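Long-range contacts in autophagy-related protein 9 (Schizosaccharomyces pombe, PDB 7D0I), which scrambles phospholipids between the two membrane leaflets as a homotrimer with a central pore, supplying membrane for the growing autophagosome: residues A[341-352]-A[645-653]; A[378-386]-A[407-418]. The protein carries 1 engineered substitution. All blocks are in the same frame, centred on the assembly; numbering follows the deposited sequence.

In the fold
Both contacts are mostly buried and lie in what is probably the cytoplasmic part of the protein, with centres about 19 Å apart. Contact 2 is nested inside the chain loop closed by contact 1. Helix 345-355 is common ground: it faces residues 645-653 on one side, while its Tyr349 and Phe350 also pack on Phe384 and Ile379 of residues 378-386. Contact 1 joins a helix to a hairpin, and Arg345 makes two weak bonds to backbone carbonyls. Contact 2 joins helices, and one arginine, partly exposed, makes two firmer bonds and a cation-pi stack. Each contact also carries residues that line a bound detergent, Asp347 in contact 1 and Asn378 and Asn380 in contact 2.

Contact 1: residues A[341-352]-A[645-653]; sequences NRIMRKDNYFIA and GVGYVCSYA. With LMN (Lauryl Maltose Neopentyl Glycol), chain G.
Cys650 CB lies over one face of the Tyr349 ring, offset toward the rim. Cys650 CB makes a CH-pi contact 4.0 Å from the Tyr349 ring centroid, 15° off the ring normal. The sulfur of Cys650 approaches the same ring obliquely. The rings of Phe636 and Phe388 also meet Tyr349, and its hydroxyl bonds to Thr640. The Arg345 guanidinium has Tyr648 O at its edge and Val646 O placed obliquely. Both hydrogen bonds are weak: Arg345 NH2 to Tyr648 O at 3.0 Å, and Arg345 NH1 to Val646 O at 3.1 Å. The Arg345 chain starts with CG opposite the backbone N (chi1 -169°) and bends at chi3, which turns its end toward residues 645-653. Arg345 NH1 also lies over the centre of the Arg342 guanidinium, on one face. Gly645 O is at the edge of that group, 3.1 Å from Arg342 NH1. Both arginines form salt bridges with Asp184, which gives the pair a shared negative partner.

Residues 645-650 form the turn end and second strand of a beta hairpin (640-643 with 647-650), and 651-653 follow it. Val646 and Gly647 together face Val643, a classic beta bulge. The hairpin lies along helix 345-355 and the end of helix 336-343. Val646 CG1 packs 3.8 Å from Asn341 CB. Further along the helix, Ala352 CB sits 3.7 Å from Cys650 SG and also touches Tyr652. Ala653 CB packs against the amide of Asn348, whose ND2 bonds to Asn469. The CB of Ser651 points away from residues 341-352, and Ile641 of a second subunit packs on Ser651.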
# COMPACT_ATOMS: atom_id res chain seq x y z
N ASN A 341 -24.41 -18.73 -14.14
CA ASN A 341 -24.50 -20.18 -14.15
C ASN A 341 -25.71 -20.68 -14.91
O ASN A 341 -25.70 -21.80 -15.42
CB ASN A 341 -24.54 -20.73 -12.73
CG ASN A 341 -23.18 -20.82 -12.11
OD1 ASN A 341 -22.63 -21.91 -11.96
ND2 ASN A 341 -22.63 -19.68 -11.74
N ARG A 342 -26.78 -19.88 -14.96
CA ARG A 342 -27.96 -20.31 -15.69
C ARG A 342 -27.87 -20.01 -17.18
O ARG A 342 -28.43 -20.76 -17.98
CB ARG A 342 -29.21 -19.65 -15.10
CG ARG A 342 -29.41 -19.92 -13.63
CD ARG A 342 -30.76 -19.45 -13.16
NE ARG A 342 -31.79 -20.46 -13.40
CZ ARG A 342 -32.27 -21.27 -12.47
NH1 ARG A 342 -31.82 -21.19 -11.23
NH2 ARG A 342 -33.20 -22.16 -12.78
N ILE A 343 -27.19 -18.94 -17.56
CA ILE A 343 -27.00 -18.65 -18.98
C ILE A 343 -26.00 -19.62 -19.59
O ILE A 343 -26.20 -20.13 -20.69
CB ILE A 343 -26.55 -17.19 -19.18
CG1 ILE A 343 -27.63 -16.23 -18.70
CG2 ILE A 343 -26.26 -16.94 -20.63
CD1 ILE A 343 -27.18 -14.81 -18.70
N MET A 344 -24.91 -19.89 -18.88
CA MET A 344 -23.84 -20.73 -19.38
C MET A 344 -23.91 -22.15 -18.85
O MET A 344 -22.87 -22.77 -18.63
CB MET A 344 -22.49 -20.11 -19.02
CG MET A 344 -22.19 -18.83 -19.72
SD MET A 344 -20.46 -18.45 -19.62
CE MET A 344 -19.76 -19.88 -20.40
N ARG A 345 -25.10 -22.68 -18.64
CA ARG A 345 -25.20 -23.99 -18.00
C ARG A 345 -24.69 -25.09 -18.93
O ARG A 345 -24.06 -26.04 -18.47
CB ARG A 345 -26.63 -24.28 -17.57
CG ARG A 345 -26.75 -25.50 -16.69
CD ARG A 345 -28.18 -25.92 -16.44
NE ARG A 345 -28.93 -24.94 -15.68
CZ ARG A 345 -28.76 -24.70 -14.39
NH1 ARG A 345 -29.49 -23.79 -13.77
NH2 ARG A 345 -27.84 -25.36 -13.71
N LYS A 346 -24.95 -24.97 -20.22
CA LYS A 346 -24.44 -25.93 -21.19
C LYS A 346 -23.07 -25.55 -21.73
O LYS A 346 -22.28 -26.43 -22.08
CB LYS A 346 -25.40 -26.06 -22.37
CG LYS A 346 -26.83 -26.28 -22.00
CD LYS A 346 -27.65 -26.50 -23.24
CE LYS A 346 -29.12 -26.63 -22.92
NZ LYS A 346 -29.92 -26.82 -24.15
N ASP A 347 -22.77 -24.25 -21.81
CA ASP A 347 -21.45 -23.84 -22.24
C ASP A 347 -20.38 -24.28 -21.26
O ASP A 347 -19.25 -24.54 -21.66
CB ASP A 347 -21.40 -22.33 -22.43
CG ASP A 347 -22.22 -21.87 -23.61
OD1 ASP A 347 -22.06 -22.43 -24.70
OD2 ASP A 347 -23.04 -20.94 -23.43
N ASN A 348 -20.71 -24.37 -19.98
CA ASN A 348 -19.74 -24.87 -19.02
C ASN A 348 -19.44 -26.34 -19.25
O ASN A 348 -18.29 -26.77 -19.18
CB ASN A 348 -20.24 -24.64 -17.60
CG ASN A 348 -20.18 -23.20 -17.20
OD1 ASN A 348 -19.40 -22.43 -17.74
ND2 ASN A 348 -20.99 -22.82 -16.24
N TYR A 349 -20.47 -27.14 -19.54
CA TYR A 349 -20.22 -28.53 -19.89
C TYR A 349 -19.41 -28.64 -21.17
O TYR A 349 -18.59 -29.54 -21.30
CB TYR A 349 -21.54 -29.27 -20.05
CG TYR A 349 -22.17 -29.67 -18.75
CD1 TYR A 349 -21.64 -30.69 -17.98
CD2 TYR A 349 -23.31 -29.05 -18.30
CE1 TYR A 349 -22.22 -31.06 -16.80
CE2 TYR A 349 -23.90 -29.41 -17.12
CZ TYR A 349 -23.35 -30.42 -16.38
OH TYR A 349 -23.94 -30.78 -15.19
N PHE A 350 -19.63 -27.73 -22.11
CA PHE A 350 -18.85 -27.76 -23.35
C PHE A 350 -17.39 -27.43 -23.09
O PHE A 350 -16.48 -28.10 -23.60
CB PHE A 350 -19.44 -26.79 -24.36
CG PHE A 350 -18.92 -26.97 -25.75
CD1 PHE A 350 -19.54 -27.81 -26.63
CD2 PHE A 350 -17.80 -26.28 -26.17
CE1 PHE A 350 -19.07 -27.97 -27.90
CE2 PHE A 350 -17.33 -26.44 -27.44
CZ PHE A 350 -17.96 -27.29 -28.30
N ILE A 351 -17.13 -26.38 -22.31
CA ILE A 351 -15.76 -26.03 -21.93
C ILE A 351 -15.09 -27.20 -21.24
O ILE A 351 -13.91 -27.48 -21.48
CB ILE A 351 -15.75 -24.78 -21.04
CG1 ILE A 351 -16.34 -23.59 -21.77
CG2 ILE A 351 -14.36 -24.44 -20.62
CD1 ILE A 351 -16.67 -22.46 -20.85
N ALA A 352 -15.82 -27.91 -20.38
CA ALA A 352 -15.23 -29.00 -19.63
C ALA A 352 -15.04 -30.25 -20.48
O ALA A 352 -14.13 -31.04 -20.21
CB ALA A 352 -16.08 -29.32 -18.42
N GLY A 645 -30.17 -23.25 -5.42
CA GLY A 645 -30.76 -22.09 -6.05
C GLY A 645 -30.50 -21.98 -7.53
O GLY A 645 -31.23 -21.25 -8.22
N VAL A 646 -29.50 -22.69 -8.04
CA VAL A 646 -29.22 -22.72 -9.47
C VAL A 646 -29.73 -24.03 -10.04
O VAL A 646 -30.60 -24.05 -10.90
CB VAL A 646 -27.72 -22.54 -9.75
CG1 VAL A 646 -27.47 -22.57 -11.23
CG2 VAL A 646 -27.21 -21.26 -9.15
N GLY A 647 -29.19 -25.14 -9.55
CA GLY A 647 -29.57 -26.43 -10.07
C GLY A 647 -28.36 -27.32 -10.26
O GLY A 647 -27.37 -27.16 -9.56
N TYR A 648 -28.43 -28.25 -11.21
CA TYR A 648 -27.31 -29.12 -11.51
C TYR A 648 -26.40 -28.41 -12.50
O TYR A 648 -26.78 -28.18 -13.65
CB TYR A 648 -27.78 -30.45 -12.08
CG TYR A 648 -28.49 -31.32 -11.08
CD1 TYR A 648 -27.81 -31.87 -10.02
CD2 TYR A 648 -29.83 -31.59 -11.21
CE1 TYR A 648 -28.45 -32.67 -9.11
CE2 TYR A 648 -30.48 -32.38 -10.30
CZ TYR A 648 -29.79 -32.92 -9.25
OH TYR A 648 -30.44 -33.71 -8.34
N VAL A 649 -25.19 -28.07 -12.06
CA VAL A 649 -24.20 -27.42 -12.89
C VAL A 649 -23.03 -28.37 -13.05
O VAL A 649 -22.95 -29.41 -12.41
CB VAL A 649 -23.75 -26.08 -12.29
CG1 VAL A 649 -24.95 -25.25 -11.91
CG2 VAL A 649 -22.89 -26.32 -11.08
N CYS A 650 -22.12 -28.00 -13.95
CA CYS A 650 -20.88 -28.75 -14.08
C CYS A 650 -20.07 -28.60 -12.81
O CYS A 650 -20.07 -27.55 -12.17
CB CYS A 650 -20.08 -28.24 -15.28
SG CYS A 650 -18.64 -29.22 -15.70
N SER A 651 -19.39 -29.68 -12.41
CA SER A 651 -18.58 -29.61 -11.21
C SER A 651 -17.29 -28.84 -11.42
O SER A 651 -16.63 -28.50 -10.43
CB SER A 651 -18.24 -31.02 -10.73
OG SER A 651 -16.85 -31.27 -10.89
N TYR A 652 -16.91 -28.56 -12.66
CA TYR A 652 -15.73 -27.75 -12.91
C TYR A 652 -16.04 -26.27 -12.82
O TYR A 652 -15.15 -25.47 -12.51
CB TYR A 652 -15.16 -28.05 -14.28
CG TYR A 652 -14.51 -29.39 -14.42
CD1 TYR A 652 -13.22 -29.61 -13.95
CD2 TYR A 652 -15.16 -30.44 -15.04
CE1 TYR A 652 -12.62 -30.83 -14.08
CE2 TYR A 652 -14.56 -31.66 -15.18
CZ TYR A 652 -13.29 -31.85 -14.70
OH TYR A 652 -12.69 -33.08 -14.83
N ALA A 653 -17.28 -25.88 -13.10
CA ALA A 653 -17.66 -24.48 -13.03
C ALA A 653 -17.58 -23.95 -11.61
O ALA A 653 -17.40 -22.74 -11.42
CB ALA A 653 -19.06 -24.30 -13.59
C1 LMN G . -25.76 -20.56 -33.73
O1 LMN G . -26.57 -21.04 -34.64
C2 LMN G . -25.99 -19.05 -33.52
O2 LMN G . -27.36 -18.82 -33.21
C3 LMN G . -25.15 -18.55 -32.40
O3 LMN G . -25.37 -17.10 -32.26
C4 LMN G . -23.71 -18.80 -32.59
O4 LMN G . -23.02 -18.57 -31.29
C5 LMN G . -23.39 -20.19 -33.05
O5 LMN G . -24.28 -20.68 -34.13
C6 LMN G . -21.94 -20.25 -33.53
O6 LMN G . -21.57 -19.01 -34.10
CAA LMN G . -27.33 -26.21 -45.95
CAB LMN G . -26.05 -29.46 -41.80
OAI LMN G . -17.64 -16.47 -31.36
OAJ LMN G . -19.79 -20.02 -28.86
OAL LMN G . -28.17 -23.67 -27.50
OAN LMN G . -23.86 -24.31 -30.24
OAP LMN G . -25.96 -25.16 -31.32
OAQ LMN G . -19.80 -14.22 -30.44
OAR LMN G . -20.92 -19.58 -26.34
OAS LMN G . -22.55 -14.00 -30.09
OAT LMN G . -23.28 -17.87 -26.99
OAU LMN G . -23.38 -16.99 -29.26
OAV LMN G . -25.06 -20.81 -26.86
CAW LMN G . -27.86 -25.14 -44.97
CAX LMN G . -25.25 -28.68 -40.74
CAY LMN G . -26.80 -24.88 -43.88
CAZ LMN G . -25.25 -29.49 -39.43
CBA LMN G . -27.46 -24.98 -42.47
CBB LMN G . -26.05 -28.74 -38.33
CBC LMN G . -26.35 -25.28 -41.42
CBD LMN G . -26.60 -29.79 -37.33
CBE LMN G . -27.00 -25.55 -40.04
CBF LMN G . -27.78 -29.18 -36.53
CBG LMN G . -28.10 -24.48 -39.76
CBH LMN G . -27.45 -27.71 -36.16
CBI LMN G . -28.55 -24.59 -38.26
CBJ LMN G . -28.70 -27.07 -35.48
CBK LMN G . -27.63 -23.68 -37.38
CBL LMN G . -28.22 -25.88 -34.56
CBM LMN G . -18.92 -16.68 -31.92
CBN LMN G . -20.65 -21.13 -29.05
CBP LMN G . -26.81 -23.52 -27.87
CBQ LMN G . -28.44 -23.22 -36.11
CBR LMN G . -27.03 -24.87 -34.73
CBS LMN G . -26.27 -22.41 -34.99
CBT LMN G . -28.38 -22.96 -33.52
OBV LMN G . -27.99 -23.73 -32.37
OBX LMN G . -27.62 -23.24 -30.14
OBY LMN G . -20.85 -17.78 -30.94
OBZ LMN G . -22.96 -21.70 -28.60
OCB LMN G . -24.99 -21.07 -29.69
CCC LMN G . -19.94 -16.62 -30.82
CCD LMN G . -21.72 -21.15 -27.99
CCF LMN G . -26.72 -22.67 -29.11
CCH LMN G . -24.74 -23.21 -30.69
CCJ LMN G . -27.11 -23.09 -31.50
CCL LMN G . -25.76 -23.77 -31.61
CCM LMN G . -27.54 -23.37 -34.82
CCN LMN G . -20.68 -15.28 -30.89
CCO LMN G . -21.85 -19.73 -27.43
CCQ LMN G . -25.23 -22.50 -29.49
CCR LMN G . -22.23 -17.43 -31.34
CCS LMN G . -23.89 -20.62 -28.97
CCT LMN G . -21.89 -15.31 -30.03
CCU LMN G . -23.20 -19.34 -26.94
CCV LMN G . -22.86 -16.35 -30.44
CCW LMN G . -24.34 -19.89 -27.71

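Contact 2: residues A[378-386]-A[407-418]; sequences NINWCIFNF and LSEELRRRFIVA. With LMN (Lauryl Maltose Neopentyl Glycol), chain G.
This is a helix-to-helix contact in what is probably the cytoplasmic part of the protein, with a knob-into-hole arginine. Segments 378-382 and 412-418 cross at 136° between their N-to-C directions, about midway between perpendicular and antiparallel. Their axes come within 10.1 Å. Helix 412-425 continues into the intramembrane segment. Arg414 is the knob and sits among Trp381, Cys382, Asn385 and Phe386. Its guanidinium is sandwiched. Trp381 covers one face in a cation-pi stack, with Arg414 CZ 4.6 Å from the centroid of the six-membered ring and the planes at 27°. Phe386 CB lies over the opposite face. Trp381 is placed for this by its first torsion, which sets CG opposite the backbone N (chi1 -176°). Arg414 NH1 donates to Trp381 O over 3.1 Å in a nearly straight bond, with that oxygen in the guanidinium plane. Arg414 NE donates to Cys382 O over 2.8 Å, on a lone pair in the carbonyl plane. This bond is more bent, and Cys382 O is tilted out of the guanidinium plane. The carbonyls of Trp381 and Cys382 thus hold the group and fix its rotation.

Further packing surrounds it. The Phe386 ring meets Leu411 CD1 and Leu407, and Glu410 O lies over one of its faces. Ile383 packs on the Phe415 ring, which also meets Phe625. On the detergent side, Asn378 OD1 bonds to Asn422, and Asn380 ND2 is 2.9 Å from the detergent oxygen OAN. Cys382 CB touches Phe415 CE1 at 3.5 Å, while its sulfur lies at the edge of the same ring and packs against Ala418 CB.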
# COMPACT_ATOMS: atom_id res chain seq x y z
N ASN A 378 -22.81 -29.62 -34.22
CA ASN A 378 -23.13 -31.03 -34.12
C ASN A 378 -23.02 -31.53 -32.68
O ASN A 378 -23.82 -32.36 -32.25
CB ASN A 378 -22.22 -31.85 -35.03
CG ASN A 378 -22.61 -31.74 -36.47
OD1 ASN A 378 -23.80 -31.73 -36.80
ND2 ASN A 378 -21.63 -31.65 -37.35
N ILE A 379 -22.04 -31.03 -31.93
CA ILE A 379 -21.94 -31.42 -30.53
C ILE A 379 -23.16 -30.93 -29.76
O ILE A 379 -23.71 -31.65 -28.92
CB ILE A 379 -20.64 -30.89 -29.91
CG1 ILE A 379 -19.45 -31.65 -30.48
CG2 ILE A 379 -20.67 -31.04 -28.42
CD1 ILE A 379 -18.14 -31.18 -29.94
N ASN A 380 -23.62 -29.71 -30.04
CA ASN A 380 -24.77 -29.18 -29.31
C ASN A 380 -26.05 -29.87 -29.72
O ASN A 380 -27.00 -29.90 -28.94
CB ASN A 380 -24.89 -27.68 -29.52
CG ASN A 380 -23.86 -26.90 -28.75
OD1 ASN A 380 -24.15 -26.38 -27.68
ND2 ASN A 380 -22.66 -26.82 -29.29
N TRP A 381 -26.13 -30.41 -30.93
CA TRP A 381 -27.35 -31.11 -31.30
C TRP A 381 -27.35 -32.56 -30.84
O TRP A 381 -28.37 -33.05 -30.34
CB TRP A 381 -27.59 -31.06 -32.80
CG TRP A 381 -28.89 -31.70 -33.17
CD1 TRP A 381 -30.11 -31.10 -33.24
CD2 TRP A 381 -29.10 -33.08 -33.51
NE1 TRP A 381 -31.07 -32.02 -33.60
CE2 TRP A 381 -30.48 -33.24 -33.77
CE3 TRP A 381 -28.27 -34.20 -33.61
CZ2 TRP A 381 -31.03 -34.46 -34.13
CZ3 TRP A 381 -28.83 -35.41 -33.97
CH2 TRP A 381 -30.19 -35.54 -34.22
N CYS A 382 -26.24 -33.27 -31.00
CA CYS A 382 -26.19 -34.67 -30.61
C CYS A 382 -26.26 -34.82 -29.10
O CYS A 382 -27.07 -35.59 -28.58
CB CYS A 382 -24.92 -35.32 -31.15
SG CYS A 382 -24.74 -35.25 -32.91
N ILE A 383 -25.41 -34.10 -28.38
CA ILE A 383 -25.26 -34.29 -26.95
C ILE A 383 -26.24 -33.43 -26.17
O ILE A 383 -27.11 -33.95 -25.46
CB ILE A 383 -23.82 -33.98 -26.51
CG1 ILE A 383 -22.84 -34.89 -27.24
CG2 ILE A 383 -23.68 -34.16 -25.03
CD1 ILE A 383 -21.42 -34.62 -26.88
N PHE A 384 -26.14 -32.11 -26.31
CA PHE A 384 -26.86 -31.23 -25.40
C PHE A 384 -28.36 -31.20 -25.66
O PHE A 384 -29.11 -30.75 -24.79
CB PHE A 384 -26.27 -29.83 -25.45
CG PHE A 384 -24.90 -29.74 -24.89
CD1 PHE A 384 -24.68 -29.89 -23.54
CD2 PHE A 384 -23.82 -29.53 -25.70
CE1 PHE A 384 -23.42 -29.82 -23.02
CE2 PHE A 384 -22.56 -29.46 -25.18
CZ PHE A 384 -22.36 -29.60 -23.84
N ASN A 385 -28.82 -31.64 -26.83
CA ASN A 385 -30.26 -31.84 -27.01
C ASN A 385 -30.72 -33.15 -26.41
O ASN A 385 -31.91 -33.30 -26.11
CB ASN A 385 -30.63 -31.82 -28.49
CG ASN A 385 -30.77 -30.43 -29.03
OD1 ASN A 385 -31.12 -29.50 -28.31
ND2 ASN A 385 -30.48 -30.27 -30.31
N PHE A 386 -29.82 -34.11 -26.25
CA PHE A 386 -30.15 -35.42 -25.71
C PHE A 386 -29.96 -35.49 -24.21
O PHE A 386 -30.65 -36.26 -23.54
CB PHE A 386 -29.26 -36.47 -26.39
CG PHE A 386 -29.38 -37.84 -25.82
CD1 PHE A 386 -30.56 -38.54 -25.91
CD2 PHE A 386 -28.30 -38.44 -25.23
CE1 PHE A 386 -30.66 -39.81 -25.40
CE2 PHE A 386 -28.39 -39.71 -24.72
CZ PHE A 386 -29.58 -40.39 -24.80
N LEU A 407 -28.10 -45.21 -22.17
CA LEU A 407 -27.83 -43.87 -22.69
C LEU A 407 -26.58 -43.86 -23.55
O LEU A 407 -26.56 -43.21 -24.61
CB LEU A 407 -27.70 -42.88 -21.54
CG LEU A 407 -28.90 -42.81 -20.61
CD1 LEU A 407 -28.58 -41.90 -19.47
CD2 LEU A 407 -30.11 -42.32 -21.35
N SER A 408 -25.55 -44.56 -23.14
CA SER A 408 -24.31 -44.62 -23.90
C SER A 408 -24.43 -45.42 -25.15
O SER A 408 -23.42 -45.63 -25.82
CB SER A 408 -23.19 -45.20 -23.04
OG SER A 408 -22.30 -45.97 -23.82
N GLU A 409 -25.62 -45.89 -25.49
CA GLU A 409 -25.87 -46.51 -26.78
C GLU A 409 -26.97 -45.82 -27.56
O GLU A 409 -27.05 -46.00 -28.78
CB GLU A 409 -26.23 -47.99 -26.61
CG GLU A 409 -26.00 -48.83 -27.85
CD GLU A 409 -26.17 -50.31 -27.60
OE1 GLU A 409 -26.51 -50.69 -26.46
OE2 GLU A 409 -25.97 -51.10 -28.55
N GLU A 410 -27.83 -45.05 -26.90
CA GLU A 410 -28.71 -44.13 -27.61
C GLU A 410 -27.99 -42.85 -28.01
O GLU A 410 -28.59 -42.01 -28.68
CB GLU A 410 -29.92 -43.78 -26.75
CG GLU A 410 -30.79 -44.97 -26.39
CD GLU A 410 -32.02 -44.58 -25.60
OE1 GLU A 410 -32.15 -43.39 -25.23
OE2 GLU A 410 -32.86 -45.47 -25.33
N LEU A 411 -26.74 -42.68 -27.59
CA LEU A 411 -25.94 -41.54 -28.00
C LEU A 411 -25.11 -41.82 -29.24
O LEU A 411 -24.83 -40.89 -30.00
CB LEU A 411 -25.03 -41.09 -26.85
CG LEU A 411 -24.28 -39.78 -27.02
CD1 LEU A 411 -25.23 -38.69 -27.43
CD2 LEU A 411 -23.57 -39.40 -25.74
N ARG A 412 -24.71 -43.07 -29.46
CA ARG A 412 -24.06 -43.40 -30.72
C ARG A 412 -25.05 -43.38 -31.87
O ARG A 412 -24.71 -42.98 -32.99
CB ARG A 412 -23.39 -44.77 -30.62
CG ARG A 412 -22.48 -44.91 -29.42
CD ARG A 412 -21.62 -46.15 -29.50
NE ARG A 412 -20.83 -46.32 -28.29
CZ ARG A 412 -19.81 -47.17 -28.17
NH1 ARG A 412 -19.44 -47.92 -29.20
NH2 ARG A 412 -19.15 -47.25 -27.02
N ARG A 413 -26.30 -43.78 -31.61
CA ARG A 413 -27.33 -43.70 -32.63
C ARG A 413 -27.78 -42.27 -32.91
O ARG A 413 -28.69 -42.08 -33.72
CB ARG A 413 -28.53 -44.56 -32.23
CG ARG A 413 -28.16 -45.99 -31.90
CD ARG A 413 -29.39 -46.89 -31.83
NE ARG A 413 -30.42 -46.38 -30.94
CZ ARG A 413 -31.56 -45.83 -31.36
NH1 ARG A 413 -31.81 -45.73 -32.65
NH2 ARG A 413 -32.45 -45.39 -30.48
N ARG A 414 -27.19 -41.28 -32.24
CA ARG A 414 -27.33 -39.88 -32.60
C ARG A 414 -26.12 -39.37 -33.37
O ARG A 414 -26.27 -38.62 -34.33
CB ARG A 414 -27.53 -39.02 -31.36
CG ARG A 414 -28.75 -39.37 -30.56
CD ARG A 414 -28.87 -38.49 -29.35
NE ARG A 414 -29.12 -37.10 -29.71
CZ ARG A 414 -30.32 -36.59 -29.91
NH1 ARG A 414 -30.47 -35.32 -30.24
NH2 ARG A 414 -31.39 -37.36 -29.79
N PHE A 415 -24.92 -39.75 -32.93
CA PHE A 415 -23.72 -39.42 -33.69
C PHE A 415 -23.80 -39.96 -35.10
O PHE A 415 -23.37 -39.29 -36.05
CB PHE A 415 -22.48 -39.96 -32.98
CG PHE A 415 -22.10 -39.21 -31.74
CD1 PHE A 415 -22.38 -37.86 -31.62
CD2 PHE A 415 -21.47 -39.84 -30.69
CE1 PHE A 415 -22.02 -37.17 -30.49
CE2 PHE A 415 -21.12 -39.15 -29.56
CZ PHE A 415 -21.39 -37.82 -29.46
N ILE A 416 -24.36 -41.15 -35.28
CA ILE A 416 -24.44 -41.74 -36.61
C ILE A 416 -25.41 -40.96 -37.49
O ILE A 416 -25.13 -40.69 -38.66
CB ILE A 416 -24.82 -43.22 -36.51
CG1 ILE A 416 -23.69 -44.01 -35.84
CG2 ILE A 416 -25.11 -43.79 -37.88
CD1 ILE A 416 -22.36 -43.85 -36.51
N VAL A 417 -26.57 -40.59 -36.95
CA VAL A 417 -27.55 -39.84 -37.73
C VAL A 417 -26.99 -38.47 -38.10
O VAL A 417 -27.18 -37.99 -39.22
CB VAL A 417 -28.87 -39.72 -36.96
CG1 VAL A 417 -29.85 -38.86 -37.73
CG2 VAL A 417 -29.45 -41.08 -36.70
N ALA A 418 -26.30 -37.82 -37.17
CA ALA A 418 -25.71 -36.52 -37.47
C ALA A 418 -24.61 -36.65 -38.51
O ALA A 418 -24.46 -35.78 -39.37
CB ALA A 418 -25.17 -35.86 -36.21
C1 LMN G . -25.76 -20.56 -33.73
O1 LMN G . -26.57 -21.04 -34.64
C2 LMN G . -25.99 -19.05 -33.52
O2 LMN G . -27.36 -18.82 -33.21
C3 LMN G . -25.15 -18.55 -32.40
O3 LMN G . -25.37 -17.10 -32.26
C4 LMN G . -23.71 -18.80 -32.59
O4 LMN G . -23.02 -18.57 -31.29
C5 LMN G . -23.39 -20.19 -33.05
O5 LMN G . -24.28 -20.68 -34.13
C6 LMN G . -21.94 -20.25 -33.53
O6 LMN G . -21.57 -19.01 -34.10
CAA LMN G . -27.33 -26.21 -45.95
CAB LMN G . -26.05 -29.46 -41.80
OAI LMN G . -17.64 -16.47 -31.36
OAJ LMN G . -19.79 -20.02 -28.86
OAL LMN G . -28.17 -23.67 -27.50
OAN LMN G . -23.86 -24.31 -30.24
OAP LMN G . -25.96 -25.16 -31.32
OAQ LMN G . -19.80 -14.22 -30.44
OAR LMN G . -20.92 -19.58 -26.34
OAS LMN G . -22.55 -14.00 -30.09
OAT LMN G . -23.28 -17.87 -26.99
OAU LMN G . -23.38 -16.99 -29.26
OAV LMN G . -25.06 -20.81 -26.86
CAW LMN G . -27.86 -25.14 -44.97
CAX LMN G . -25.25 -28.68 -40.74
CAY LMN G . -26.80 -24.88 -43.88
CAZ LMN G . -25.25 -29.49 -39.43
CBA LMN G . -27.46 -24.98 -42.47
CBB LMN G . -26.05 -28.74 -38.33
CBC LMN G . -26.35 -25.28 -41.42
CBD LMN G . -26.60 -29.79 -37.33
CBE LMN G . -27.00 -25.55 -40.04
CBF LMN G . -27.78 -29.18 -36.53
CBG LMN G . -28.10 -24.48 -39.76
CBH LMN G . -27.45 -27.71 -36.16
CBI LMN G . -28.55 -24.59 -38.26
CBJ LMN G . -28.70 -27.07 -35.48
CBK LMN G . -27.63 -23.68 -37.38
CBL LMN G . -28.22 -25.88 -34.56
CBM LMN G . -18.92 -16.68 -31.92
CBN LMN G . -20.65 -21.13 -29.05
CBP LMN G . -26.81 -23.52 -27.87
CBQ LMN G . -28.44 -23.22 -36.11
CBR LMN G . -27.03 -24.87 -34.73
CBS LMN G . -26.27 -22.41 -34.99
CBT LMN G . -28.38 -22.96 -33.52
OBV LMN G . -27.99 -23.73 -32.37
OBX LMN G . -27.62 -23.24 -30.14
OBY LMN G . -20.85 -17.78 -30.94
OBZ LMN G . -22.96 -21.70 -28.60
OCB LMN G . -24.99 -21.07 -29.69
CCC LMN G . -19.94 -16.62 -30.82
CCD LMN G . -21.72 -21.15 -27.99
CCF LMN G . -26.72 -22.67 -29.11
CCH LMN G . -24.74 -23.21 -30.69
CCJ LMN G . -27.11 -23.09 -31.50
CCL LMN G . -25.76 -23.77 -31.61
CCM LMN G . -27.54 -23.37 -34.82
CCN LMN G . -20.68 -15.28 -30.89
CCO LMN G . -21.85 -19.73 -27.43
CCQ LMN G . -25.23 -22.50 -29.49
CCR LMN G . -22.23 -17.43 -31.34
CCS LMN G . -23.89 -20.62 -28.97
CCT LMN G . -21.89 -15.31 -30.03
CCU LMN G . -23.20 -19.34 -26.94
CCV LMN G . -22.86 -16.35 -30.44
CCW LMN G . -24.34 -19.89 -27.71